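Long-range contact in inner membrane protein (Salmonella typhimurium LT2, PDB 2QJV), which is probably a metal-dependent sugar isomerase of the KduI/IolB family in the cupin clan, perhaps acting on glucuronate: residues R75-Y88 against A150-A162. The protein carries 2 engineered substitutions. Residues are numbered along the deposited sequence; the frame is centred on the assembly and turned at random.
Engineered in segment 150-162: Ala162 (natural residue Glu). With SO4 (sulfate ion), chain I.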
ATOM      1  N   ARG A  75     -42.388   2.212   6.853  1.00 36.99           N
ATOM      2  CA  ARG A  75     -41.659   3.019   5.875  1.00 37.48           C
ATOM      3  C   ARG A  75     -41.183   2.177   4.680  1.00 36.26           C
ATOM      4  O   ARG A  75     -40.749   1.017   4.824  1.00 35.82           O
ATOM      5  CB  ARG A  75     -40.485   3.742   6.544  1.00 37.19           C
ATOM      6  CG  ARG A  75     -39.277   2.894   6.894  1.00 37.31           C
ATOM      7  CD  ARG A  75     -38.379   3.612   7.885  1.00 38.94           C
ATOM      8  NE  ARG A  75     -37.107   2.910   7.982  1.00 39.93           N
ATOM      9  CZ  ARG A  75     -36.160   3.133   8.881  1.00 39.92           C
ATOM     10  NH1 ARG A  75     -36.331   4.008   9.849  1.00 39.00           N
ATOM     11  NH2 ARG A  75     -35.034   2.430   8.820  1.00 36.64           N
HETATM   12  N   MSE A  76     -41.290   2.789   3.514  1.00 34.93           N
HETATM   13  CA  MSE A  76     -40.846   2.214   2.252  1.00 37.30           C
HETATM   14  C   MSE A  76     -39.462   2.740   1.859  1.00 37.67           C
HETATM   15  O   MSE A  76     -38.921   2.348   0.835  1.00 38.63           O
HETATM   16  CB  MSE A  76     -41.894   2.484   1.184  1.00 35.90           C
HETATM   17  CG  MSE A  76     -43.290   1.932   1.583  1.00 37.28           C
HETATM   18 SE   MSE A  76     -43.292   0.005   1.993  0.75 39.35          SE
HETATM   19  CE  MSE A  76     -42.940  -0.618   0.246  1.00 36.61           C
ATOM     20  N   SER A  77     -38.900   3.598   2.714  1.00 37.84           N
ATOM     21  CA  SER A  77     -37.565   4.144   2.587  1.00 37.58           C
ATOM     22  C   SER A  77     -37.059   4.577   3.974  1.00 37.59           C
ATOM     23  O   SER A  77     -37.825   5.146   4.766  1.00 37.65           O
ATOM     24  CB  SER A  77     -37.527   5.364   1.676  1.00 38.49           C
ATOM     25  OG  SER A  77     -36.239   5.981   1.754  1.00 37.96           O
ATOM     26  N   PRO A  78     -35.775   4.374   4.264  1.00 37.77           N
ATOM     27  CA  PRO A  78     -35.274   4.908   5.561  1.00 38.35           C
ATOM     28  C   PRO A  78     -35.425   6.464   5.673  1.00 37.41           C
ATOM     29  O   PRO A  78     -35.632   6.991   6.758  1.00 38.86           O
ATOM     30  CB  PRO A  78     -33.802   4.418   5.583  1.00 37.11           C
ATOM     31  CG  PRO A  78     -33.445   4.284   4.149  1.00 40.08           C
ATOM     32  CD  PRO A  78     -34.682   3.703   3.516  1.00 39.39           C
ATOM     33  N   PHE A  79     -35.478   7.143   4.527  1.00 32.93           N
ATOM     34  CA  PHE A  79     -35.560   8.601   4.438  1.00 33.75           C
ATOM     35  C   PHE A  79     -36.947   9.212   4.765  1.00 34.27           C
ATOM     36  O   PHE A  79     -37.137  10.423   4.672  1.00 33.21           O
ATOM     37  CB  PHE A  79     -34.978   9.064   3.084  1.00 36.07           C
ATOM     38  CG  PHE A  79     -33.487   8.878   3.036  1.00 35.31           C
ATOM     39  CD1 PHE A  79     -32.660   9.728   3.781  1.00 33.86           C
ATOM     40  CD2 PHE A  79     -32.914   7.821   2.339  1.00 34.38           C
ATOM     41  CE1 PHE A  79     -31.276   9.535   3.819  1.00 37.28           C
ATOM     42  CE2 PHE A  79     -31.529   7.625   2.359  1.00 35.48           C
ATOM     43  CZ  PHE A  79     -30.719   8.489   3.099  1.00 33.46           C
ATOM     44  N   GLU A  80     -37.891   8.366   5.176  1.00 35.62           N
ATOM     45  CA  GLU A  80     -39.168   8.832   5.709  1.00 37.08           C
ATOM     46  C   GLU A  80     -38.951   9.429   7.116  1.00 36.84           C
ATOM     47  O   GLU A  80     -39.815  10.164   7.584  1.00 34.56           O
ATOM     48  CB  GLU A  80     -40.220   7.725   5.745  1.00 36.08           C
ATOM     49  CG  GLU A  80     -40.705   7.358   4.348  1.00 38.82           C
ATOM     50  CD  GLU A  80     -41.839   6.345   4.328  1.00 39.26           C
ATOM     51  OE1 GLU A  80     -42.665   6.353   5.253  1.00 33.69           O
ATOM     52  OE2 GLU A  80     -41.918   5.562   3.360  1.00 38.72           O
ATOM     53  N   ARG A  81     -37.817   9.102   7.765  1.00 37.24           N
ATOM     54  CA  ARG A  81     -37.429   9.664   9.088  1.00 39.12           C
ATOM     55  C   ARG A  81     -38.434   9.310  10.200  1.00 38.99           C
ATOM     56  O   ARG A  81     -38.734  10.125  11.086  1.00 39.20           O
ATOM     57  CB  ARG A  81     -37.242  11.175   9.036  1.00 38.69           C
ATOM     58  CG  ARG A  81     -36.154  11.632   8.075  1.00 36.60           C
ATOM     59  CD  ARG A  81     -36.125  13.125   7.978  1.00 34.84           C
ATOM     60  NE  ARG A  81     -35.676  13.856   9.176  1.00 36.35           N
ATOM     61  CZ  ARG A  81     -34.409  14.150   9.482  1.00 37.30           C
ATOM     62  NH1 ARG A  81     -33.401  13.810   8.703  1.00 36.82           N
ATOM     63  NH2 ARG A  81     -34.154  14.846  10.575  1.00 40.87           N
ATOM     64  N   ILE A  82     -38.916   8.075  10.133  1.00 37.48           N
ATOM     65  CA  ILE A  82     -39.816   7.517  11.134  1.00 37.79           C
ATOM     66  C   ILE A  82     -39.160   6.216  11.598  1.00 36.68           C
ATOM     67  O   ILE A  82     -38.418   5.570  10.816  1.00 36.33           O
ATOM     68  CB  ILE A  82     -41.311   7.372  10.633  1.00 35.11           C
ATOM     69  CG1 ILE A  82     -41.434   6.292   9.520  1.00 38.09           C
ATOM     70  CG2 ILE A  82     -41.909   8.759  10.244  1.00 36.77           C
ATOM     71  CD1 ILE A  82     -42.886   6.055   9.058  1.00 35.65           C
ATOM     72  N   PRO A  83     -39.342   5.845  12.895  1.00 37.19           N
ATOM     73  CA  PRO A  83     -38.618   4.664  13.355  1.00 39.16           C
ATOM     74  C   PRO A  83     -38.941   3.341  12.622  1.00 38.26           C
ATOM     75  O   PRO A  83     -40.068   3.125  12.180  1.00 41.11           O
ATOM     76  CB  PRO A  83     -38.999   4.579  14.847  1.00 39.35           C
ATOM     77  CG  PRO A  83     -39.399   5.959  15.224  1.00 40.66           C
ATOM     78  CD  PRO A  83     -40.073   6.501  14.005  1.00 37.27           C
ATOM     79  N   ALA A  84     -37.913   2.515  12.481  1.00 40.26           N
ATOM     80  CA  ALA A  84     -38.051   1.176  11.923  1.00 40.11           C
ATOM     81  C   ALA A  84     -38.812   0.266  12.901  1.00 41.38           C
ATOM     82  O   ALA A  84     -38.893   0.539  14.119  1.00 42.73           O
ATOM     83  CB  ALA A  84     -36.691   0.581  11.647  1.00 38.84           C
ATOM     84  N   TYR A  85     -39.429  -0.764  12.323  1.00 39.55           N
ATOM     85  CA  TYR A  85     -39.852  -1.929  13.059  1.00 39.31           C
ATOM     86  C   TYR A  85     -38.653  -2.895  13.075  1.00 39.25           C
ATOM     87  O   TYR A  85     -37.935  -3.038  12.074  1.00 38.80           O
ATOM     88  CB  TYR A  85     -41.045  -2.651  12.423  1.00 37.96           C
ATOM     89  CG  TYR A  85     -42.364  -1.977  12.641  1.00 37.36           C
ATOM     90  CD1 TYR A  85     -42.689  -0.792  11.975  1.00 35.59           C
ATOM     91  CD2 TYR A  85     -43.320  -2.546  13.478  1.00 39.64           C
ATOM     92  CE1 TYR A  85     -43.939  -0.182  12.166  1.00 40.66           C
ATOM     93  CE2 TYR A  85     -44.560  -1.967  13.657  1.00 40.23           C
ATOM     94  CZ  TYR A  85     -44.866  -0.781  13.003  1.00 44.30           C
ATOM     95  OH  TYR A  85     -46.091  -0.202  13.237  1.00 44.50           O
ATOM     96  N   SER A  86     -38.477  -3.575  14.207  1.00 39.33           N
ATOM     97  CA  SER A  86     -37.438  -4.565  14.388  1.00 39.57           C
ATOM     98  C   SER A  86     -37.982  -5.732  15.212  1.00 39.19           C
ATOM     99  O   SER A  86     -38.982  -5.606  15.925  1.00 38.97           O
ATOM    100  CB  SER A  86     -36.204  -3.972  15.109  1.00 38.13           C
ATOM    101  OG  SER A  86     -35.791  -2.786  14.456  1.00 42.28           O
ATOM    102  N   VAL A  87     -37.322  -6.881  15.093  1.00 39.62           N
ATOM    103  CA  VAL A  87     -37.645  -8.059  15.905  1.00 39.98           C
ATOM    104  C   VAL A  87     -36.367  -8.578  16.563  1.00 39.53           C
ATOM    105  O   VAL A  87     -35.360  -8.829  15.869  1.00 38.96           O
ATOM    106  CB  VAL A  87     -38.302  -9.198  15.111  1.00 37.43           C
ATOM    107  CG1 VAL A  87     -38.498 -10.439  16.050  1.00 34.40           C
ATOM    108  CG2 VAL A  87     -39.595  -8.697  14.479  1.00 37.90           C
ATOM    109  N   TYR A  88     -36.404  -8.662  17.898  1.00 39.59           N
ATOM    110  CA  TYR A  88     -35.323  -9.249  18.673  1.00 38.11           C
ATOM    111  C   TYR A  88     -35.493 -10.779  18.723  1.00 37.54           C
ATOM    112  O   TYR A  88     -36.569 -11.274  19.071  1.00 35.63           O
ATOM    113  CB  TYR A  88     -35.228  -8.659  20.109  1.00 37.92           C
ATOM    114  CG  TYR A  88     -34.235  -9.448  20.935  1.00 38.37           C
ATOM    115  CD1 TYR A  88     -32.859  -9.220  20.824  1.00 40.99           C
ATOM    116  CD2 TYR A  88     -34.653 -10.505  21.761  1.00 35.68           C
ATOM    117  CE1 TYR A  88     -31.959  -9.989  21.544  1.00 37.12           C
ATOM    118  CE2 TYR A  88     -33.747 -11.275  22.478  1.00 37.53           C
ATOM    119  CZ  TYR A  88     -32.411 -11.013  22.358  1.00 41.70           C
ATOM    120  OH  TYR A  88     -31.516 -11.786  23.057  1.00 38.54           O
ATOM    121  N   ALA A 150     -30.949  -7.100  25.920  1.00 36.06           N
ATOM    122  CA  ALA A 150     -30.280  -7.954  24.953  1.00 36.05           C
ATOM    123  C   ALA A 150     -29.020  -8.490  25.651  1.00 35.95           C
ATOM    124  O   ALA A 150     -28.555  -7.916  26.637  1.00 36.23           O
ATOM    125  CB  ALA A 150     -29.955  -7.234  23.617  1.00 37.04           C
ATOM    126  N   ASP A 151     -28.462  -9.590  25.159  1.00 36.64           N
ATOM    127  CA  ASP A 151     -27.255 -10.137  25.749  1.00 36.28           C
ATOM    128  C   ASP A 151     -25.999  -9.311  25.389  1.00 35.24           C
ATOM    129  O   ASP A 151     -25.117  -9.090  26.201  1.00 33.53           O
ATOM    130  CB  ASP A 151     -26.984 -11.580  25.273  1.00 36.00           C
ATOM    131  CG  ASP A 151     -28.142 -12.543  25.504  1.00 35.81           C
ATOM    132  OD1 ASP A 151     -29.089 -12.255  26.275  1.00 37.50           O
ATOM    133  OD2 ASP A 151     -28.075 -13.616  24.848  1.00 38.08           O
ATOM    134  N   SER A 152     -25.965  -8.875  24.147  1.00 35.43           N
ATOM    135  CA  SER A 152     -24.782  -8.267  23.516  1.00 36.31           C
ATOM    136  C   SER A 152     -25.058  -7.052  22.616  1.00 37.62           C
ATOM    137  O   SER A 152     -24.343  -6.041  22.682  1.00 37.76           O
ATOM    138  CB  SER A 152     -24.096  -9.364  22.678  1.00 38.24           C
ATOM    139  OG  SER A 152     -23.601 -10.419  23.511  1.00 38.13           O
ATOM    140  N   LEU A 153     -26.107  -7.164  21.792  1.00 38.66           N
ATOM    141  CA  LEU A 153     -26.436  -6.177  20.740  1.00 38.68           C
ATOM    142  C   LEU A 153     -26.828  -4.775  21.203  1.00 37.62           C
ATOM    143  O   LEU A 153     -27.627  -4.595  22.128  1.00 35.75           O
ATOM    144  CB  LEU A 153     -27.556  -6.712  19.809  1.00 37.94           C
ATOM    145  CG  LEU A 153     -27.212  -7.839  18.820  1.00 38.24           C
ATOM    146  CD1 LEU A 153     -28.516  -8.548  18.285  1.00 35.80           C
ATOM    147  CD2 LEU A 153     -26.291  -7.347  17.671  1.00 37.84           C
ATOM    148  N   LEU A 154     -26.253  -3.788  20.511  1.00 38.19           N
ATOM    149  CA  LEU A 154     -26.584  -2.388  20.664  1.00 37.21           C
ATOM    150  C   LEU A 154     -26.824  -1.943  19.223  1.00 37.22           C
ATOM    151  O   LEU A 154     -25.972  -2.150  18.379  1.00 36.73           O
ATOM    152  CB  LEU A 154     -25.458  -1.613  21.322  1.00 37.19           C
ATOM    153  CG  LEU A 154     -25.074  -2.020  22.768  1.00 35.74           C
ATOM    154  CD1 LEU A 154     -23.708  -1.420  23.179  1.00 36.95           C
ATOM    155  CD2 LEU A 154     -26.184  -1.615  23.714  1.00 34.83           C
ATOM    156  N   VAL A 155     -27.991  -1.354  18.964  1.00 37.08           N
ATOM    157  CA  VAL A 155     -28.422  -0.966  17.605  1.00 35.85           C
ATOM    158  C   VAL A 155     -29.013   0.445  17.627  1.00 37.01           C
ATOM    159  O   VAL A 155     -29.828   0.793  18.489  1.00 37.15           O
ATOM    160  CB  VAL A 155     -29.431  -1.981  16.970  1.00 37.55           C
ATOM    161  CG1 VAL A 155     -29.803  -1.593  15.522  1.00 35.32           C
ATOM    162  CG2 VAL A 155     -28.895  -3.437  17.036  1.00 37.35           C
ATOM    163  N   VAL A 156     -28.544   1.270  16.690  1.00 38.60           N
ATOM    164  CA  VAL A 156     -29.017   2.641  16.566  1.00 36.75           C
ATOM    165  C   VAL A 156     -29.016   3.026  15.075  1.00 37.52           C
ATOM    166  O   VAL A 156     -28.231   2.493  14.304  1.00 37.11           O
ATOM    167  CB  VAL A 156     -28.114   3.609  17.409  1.00 38.66           C
ATOM    168  CG1 VAL A 156     -26.660   3.607  16.881  1.00 35.79           C
ATOM    169  CG2 VAL A 156     -28.663   5.042  17.464  1.00 34.01           C
ATOM    170  N   GLU A 157     -29.920   3.926  14.685  1.00 36.95           N
ATOM    171  CA  GLU A 157     -29.911   4.517  13.343  1.00 35.84           C
ATOM    172  C   GLU A 157     -29.865   6.064  13.520  1.00 35.81           C
ATOM    173  O   GLU A 157     -30.468   6.647  14.439  1.00 37.60           O
ATOM    174  CB  GLU A 157     -31.037   3.963  12.433  1.00 38.53           C
ATOM    175  CG  GLU A 157     -32.416   4.325  12.820  1.00 40.39           C
ATOM    176  CD  GLU A 157     -33.504   3.710  11.966  1.00 38.24           C
ATOM    177  OE1 GLU A 157     -33.260   2.789  11.142  1.00 40.67           O
ATOM    178  OE2 GLU A 157     -34.640   4.088  12.233  1.00 40.28           O
ATOM    179  N   VAL A 158     -29.095   6.718  12.650  1.00 34.88           N
ATOM    180  CA  VAL A 158     -28.849   8.146  12.690  1.00 33.94           C
ATOM    181  C   VAL A 158     -29.031   8.802  11.306  1.00 33.26           C
ATOM    182  O   VAL A 158     -28.651   8.210  10.285  1.00 34.62           O
ATOM    183  CB  VAL A 158     -27.402   8.424  13.223  1.00 32.43           C
ATOM    184  CG1 VAL A 158     -27.098   9.945  13.295  1.00 28.63           C
ATOM    185  CG2 VAL A 158     -27.181   7.745  14.588  1.00 33.19           C
ATOM    186  N   TYR A 159     -29.646   9.993  11.318  1.00 33.46           N
ATOM    187  CA  TYR A 159     -29.904  10.810  10.138  1.00 32.36           C
ATOM    188  C   TYR A 159     -29.098  12.067  10.233  1.00 31.82           C
ATOM    189  O   TYR A 159     -29.253  12.843  11.165  1.00 33.48           O
ATOM    190  CB  TYR A 159     -31.367  11.198   9.996  1.00 33.35           C
ATOM    191  CG  TYR A 159     -32.284  10.045   9.843  1.00 34.30           C
ATOM    192  CD1 TYR A 159     -32.682   9.296  10.948  1.00 33.62           C
ATOM    193  CD2 TYR A 159     -32.807   9.729   8.612  1.00 34.86           C
ATOM    194  CE1 TYR A 159     -33.546   8.236  10.817  1.00 42.03           C
ATOM    195  CE2 TYR A 159     -33.664   8.671   8.467  1.00 38.05           C
ATOM    196  CZ  TYR A 159     -34.054   7.939   9.562  1.00 37.70           C
ATOM    197  OH  TYR A 159     -34.899   6.876   9.386  1.00 41.13           O
ATOM    198  N   THR A 160     -28.230  12.260   9.234  1.00 36.02           N
ATOM    199  CA  THR A 160     -27.342  13.404   9.168  1.00 38.06           C
ATOM    200  C   THR A 160     -27.660  14.170   7.882  1.00 37.57           C
ATOM    201  O   THR A 160     -27.383  13.706   6.792  1.00 39.75           O
ATOM    202  CB  THR A 160     -25.845  12.993   9.257  1.00 38.34           C
ATOM    203  OG1 THR A 160     -25.654  12.070  10.345  1.00 37.85           O
ATOM    204  CG2 THR A 160     -24.910  14.265   9.446  1.00 35.52           C
ATOM    205  N   ASN A 161     -28.203  15.361   8.025  1.00 35.67           N
ATOM    206  CA  ASN A 161     -28.527  16.179   6.838  1.00 37.73           C
ATOM    207  C   ASN A 161     -27.274  16.710   6.146  1.00 39.02           C
ATOM    208  O   ASN A 161     -26.218  16.890   6.786  1.00 37.11           O
ATOM    209  CB  ASN A 161     -29.538  17.256   7.213  1.00 40.55           C
ATOM    210  CG  ASN A 161     -30.887  16.658   7.611  1.00 44.16           C
ATOM    211  OD1 ASN A 161     -31.177  15.468   7.372  1.00 46.54           O
ATOM    212  ND2 ASN A 161     -31.708  17.474   8.195  1.00 40.70           N
ATOM    213  N   ALA A 162     -27.380  16.852   4.820  1.00 38.24           N
ATOM    214  CA  ALA A 162     -26.259  17.247   3.955  1.00 37.55           C
ATOM    215  C   ALA A 162     -25.561  18.491   4.512  1.00 40.26           C
ATOM    216  O   ALA A 162     -26.215  19.514   4.757  1.00 40.90           O
ATOM    217  CB  ALA A 162     -26.733  17.481   2.514  1.00 35.86           C
TER
HETATM  218  S   SO4 I 276     -37.344  15.652  12.234  1.00 79.89           S
HETATM  219  O1  SO4 I 276     -37.888  15.255  13.550  1.00 76.89           O
HETATM  220  O2  SO4 I 276     -35.904  15.831  12.464  1.00 68.86           O
HETATM  221  O3  SO4 I 276     -37.909  16.931  11.774  1.00 84.65           O
HETATM  222  O4  SO4 I 276     -37.709  14.658  11.206  1.00 58.27           O
HETATM  223  O   HOH W   1     -31.016  15.038  10.856  1.00 26.78           O
HETATM  224  O   HOH W   2     -31.315 -13.681  25.442  1.00 31.48           O
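Pro78 O takes two bonds, from Tyr159 OH at 2.7 Å and from the backbone N of Arg81, which arrive from opposite faces of its carbonyl plane. The tie sits where the two cupin halves of this probably bicupin KduI/IolB fold meet: the loop leading to strand 86-89 in one sheet rests on strand 154-160 in another. Tyrosine suits the place because its ring is long enough to carry a donor hydroxyl to the loop, while Arg81 CG packs 3.9 Å from Tyr159 CE2. Beside it the extended Arg75 meets Glu157 end-on, its two terminal nitrogens matching two oxygens, NH1 to OE2 and NH2 to OE1, both 2.9 Å, with guanidinium and carboxylate 18° apart. Small Ala84 can lie close over one guanidinium face through CB, and Pro78 CA covers the other, each near the rim. NH1 also donates to Ile82 O and NE to Val56 O; Tyr240 bonds Glu157 OE1. At the other end, Tyr88 OH and Asp151 OD1 share a water; Glu50 bonds Tyr88 OH, and Phe113 N bonds Asp151 OD2. Arg81, bent at chi3 (69°), turns onto a sulfate, probably from the crystallisation liquor, that His130 also binds, with Arg81 NE 3.0 Å from sulfate O4 in a nearly straight bond.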